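PDB 4ULV: cytochrome C, class II from Shewanella frigidimarina, which carries covalently attached heme c, binds diatomic gases and probably takes part in electron transfer. Local coordinates for residues Gly27-Gly32 with Ala39-Arg44. Numbering follows the deposited sequence.
Sequences GAMLKG and AVFSTR
Val40 O, on the residue whose side chain meets Met29, accepts the backbone hydrogen bond from Arg44 N at 2.9 Å within helix 38-51. No hydrogen bond joins 27-32 to 39-44. Met29 SD lies 4.2 Å from Phe41 CB, at the edge of the Phe41 ring and near its plane. The Met29 chain is extended beyond CG (chi2 -172°, chi3 -179°), which carries its methyl across to the second helix; there CE meets Val40 CG1 at 3.8 Å, the two side chains crossing at about a right angle. Met29 and Phe41 instead slide past each other in opposite directions. Phe41 has CG anti to the backbone N (chi1 -176°), and its ring reaches Leu30 through CE2, which is 3.7 Å from Leu30 CG. Leu30 CD1 and CD2 lie 3.8 and 4.0 Å from Phe41 CE2, so CG and both methyls gather near that atom from one side of the ring, in an oblique approach with the side chains about perpendicular. Cutting Leu30 back to an alanine would probably leave CE2 without these neighbours and give the ring more freedom to turn. Phe111 and Ile107 of helix 104-125 continue this packing, touching Leu30 and Phe41 respectively. Arg44 adds charge beside it, through salt bridges to Asp25 and to Glu57 of the second subunit. The contact thus joins the last turn of helix 5-30 to the start of helix 38-51 in the cytochrome c' helix bundle, with the Phe41 side chain about 12 Å from the heme. With 206 Å² buried and only apolar contacts across it, this junction depends on side-chain shape, not on directional bonds.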
ATOM      1  N   GLY A  27       6.316   8.903  13.395  1.00 10.05           N
ATOM      2  CA  GLY A  27       6.654  10.242  13.944  1.00  9.83           C
ATOM      3  C   GLY A  27       6.088  10.349  15.357  1.00 10.00           C
ATOM      4  O   GLY A  27       6.807  10.886  16.256  1.00 12.73           O
ATOM      5  N   ALA A  28       4.916   9.787  15.643  1.00 10.73           N
ATOM      6  CA  ALA A  28       4.384   9.803  17.034  1.00 12.32           C
ATOM      7  C   ALA A  28       5.332   9.144  18.020  1.00 11.32           C
ATOM      8  O   ALA A  28       5.517   9.623  19.130  1.00 14.02           O
ATOM      9  CB  ALA A  28       2.993   9.170  17.113  1.00 11.95           C
ATOM     10  N   MET A  29       5.938   8.023  17.621  1.00 11.91           N
ATOM     11  CA  MET A  29       6.869   7.344  18.481  1.00  9.72           C
ATOM     12  C   MET A  29       8.164   8.163  18.695  1.00 12.37           C
ATOM     13  O   MET A  29       8.731   8.174  19.821  1.00 21.74           O
ATOM     14  CB  MET A  29       7.284   6.017  17.874  1.00 10.19           C
ATOM     15  CG  MET A  29       6.178   4.960  17.838  1.00  9.71           C
ATOM     16  SD  MET A  29       6.822   3.343  17.318  1.00 12.93           S
ATOM     17  CE  MET A  29       5.318   2.401  17.366  1.00 14.79           C
ATOM     18  N   LEU A  30       8.630   8.847  17.660  1.00 10.58           N
ATOM     19  CA  LEU A  30       9.850   9.701  17.794  1.00 12.12           C
ATOM     20  C   LEU A  30       9.589  10.981  18.597  1.00 10.86           C
ATOM     21  O   LEU A  30      10.549  11.560  19.162  1.00 15.65           O
ATOM     22  CB  LEU A  30      10.391  10.092  16.448  1.00 13.20           C
ATOM     23  CG  LEU A  30      10.957   8.913  15.663  1.00 13.04           C
ATOM     24  CD1 LEU A  30      11.312   9.376  14.257  1.00 13.96           C
ATOM     25  CD2 LEU A  30      12.136   8.221  16.362  1.00 14.58           C
ATOM     26  N   LYS A  31       8.351  11.436  18.672  1.00 12.57           N
ATOM     27  CA  LYS A  31       7.958  12.691  19.266  1.00 13.86           C
ATOM     28  C   LYS A  31       7.267  12.503  20.592  1.00 10.69           C
ATOM     29  O   LYS A  31       6.723  13.438  21.116  1.00 15.63           O
ATOM     30  CB  LYS A  31       7.142  13.483  18.244  1.00 19.09           C
ATOM     31  CG  LYS A  31       8.091  13.824  17.107  1.00 23.38           C
ATOM     32  CD  LYS A  31       7.516  14.742  16.075  1.00 26.23           C
ATOM     33  CE  LYS A  31       6.700  14.030  15.053  1.00 30.36           C
ATOM     34  NZ  LYS A  31       6.764  14.779  13.785  1.00 28.07           N
ATOM     35  N   GLY A  32       7.339  11.335  21.194  1.00 11.46           N
ATOM     36  CA  GLY A  32       6.900  11.086  22.535  1.00 14.20           C
ATOM     37  C   GLY A  32       5.411  10.912  22.727  1.00 13.29           C
ATOM     38  O   GLY A  32       4.896  10.907  23.887  1.00 16.24           O
ATOM     39  N   ALA A  39      10.517  -2.617  16.646  1.00  9.82           N
ATOM     40  CA  ALA A  39      10.113  -3.571  15.638  1.00  9.85           C
ATOM     41  C   ALA A  39       8.952  -3.048  14.792  1.00  8.62           C
ATOM     42  O   ALA A  39       8.976  -3.116  13.575  1.00  9.07           O
ATOM     43  CB  ALA A  39       9.725  -4.906  16.251  1.00 12.07           C
ATOM     44  N   VAL A  40       7.993  -2.418  15.494  1.00  8.72           N
ATOM     45  CA  VAL A  40       6.873  -1.782  14.801  1.00  9.46           C
ATOM     46  C   VAL A  40       7.378  -0.647  13.951  1.00  8.08           C
ATOM     47  O   VAL A  40       6.992  -0.468  12.790  1.00  9.06           O
ATOM     48  CB  VAL A  40       5.787  -1.340  15.770  1.00  9.80           C
ATOM     49  CG1 VAL A  40       4.721  -0.528  15.059  1.00  8.96           C
ATOM     50  CG2 VAL A  40       5.179  -2.562  16.439  1.00 10.46           C
ATOM     51  N   PHE A  41       8.263   0.197  14.564  1.00  8.64           N
ATOM     52  CA  PHE A  41       8.794   1.331  13.803  1.00  9.84           C
ATOM     53  C   PHE A  41       9.440   0.836  12.487  1.00  8.79           C
ATOM     54  O   PHE A  41       9.309   1.469  11.431  1.00  9.28           O
ATOM     55  CB  PHE A  41       9.804   2.122  14.672  1.00  9.52           C
ATOM     56  CG  PHE A  41      10.346   3.363  14.043  1.00  9.63           C
ATOM     57  CD1 PHE A  41      11.438   3.321  13.203  1.00 10.79           C
ATOM     58  CD2 PHE A  41       9.772   4.624  14.324  1.00 10.67           C
ATOM     59  CE1 PHE A  41      11.910   4.443  12.582  1.00 10.65           C
ATOM     60  CE2 PHE A  41      10.281   5.779  13.750  1.00 11.14           C
ATOM     61  CZ  PHE A  41      11.363   5.698  12.922  1.00  9.31           C
ATOM     62  N   SER A  42      10.250  -0.230  12.614  1.00  8.41           N
ATOM     63  CA  SER A  42      10.943  -0.786  11.451  1.00  8.52           C
ATOM     64  C   SER A  42       9.962  -1.290  10.378  1.00  8.49           C
ATOM     65  O   SER A  42      10.129  -1.024   9.237  1.00  9.10           O
ATOM     66  CB  SER A  42      11.856  -1.932  11.888  1.00 11.05           C
ATOM     67  OG  SER A  42      12.400  -2.564  10.741  1.00 11.26           O
ATOM     68  N   THR A  43       8.967  -2.025  10.823  1.00  8.69           N
ATOM     69  CA  THR A  43       8.032  -2.592   9.824  1.00  9.72           C
ATOM     70  C   THR A  43       7.159  -1.465   9.180  1.00  9.49           C
ATOM     71  O   THR A  43       6.856  -1.562   7.970  1.00 10.74           O
ATOM     72  CB  THR A  43       7.258  -3.761  10.394  1.00 11.11           C
ATOM     73  OG1 THR A  43       6.977  -4.684   9.320  1.00 14.63           O
ATOM     74  CG2 THR A  43       6.036  -3.307  11.099  1.00 10.63           C
ATOM     75  N   ARG A  44       6.910  -0.398   9.934  1.00  9.05           N
ATOM     76  CA  ARG A  44       6.279   0.767   9.355  1.00 10.00           C
ATOM     77  C   ARG A  44       7.160   1.435   8.343  1.00  8.57           C
ATOM     78  O   ARG A  44       6.693   1.901   7.296  1.00  9.91           O
ATOM     79  CB  ARG A  44       5.754   1.734  10.409  1.00 10.90           C
ATOM     80  CG  ARG A  44       4.595   1.086  11.198  1.00 12.85           C
ATOM     81  CD  ARG A  44       3.596   2.075  11.566  1.00 12.99           C
ATOM     82  NE  ARG A  44       2.728   1.606  12.574  1.00 10.11           N
ATOM     83  CZ  ARG A  44       1.634   0.893  12.334  1.00 11.71           C
ATOM     84  NH1 ARG A  44       1.353   0.525  11.104  1.00 11.60           N
ATOM     85  NH2 ARG A  44       0.872   0.572  13.360  1.00 13.87           N
TER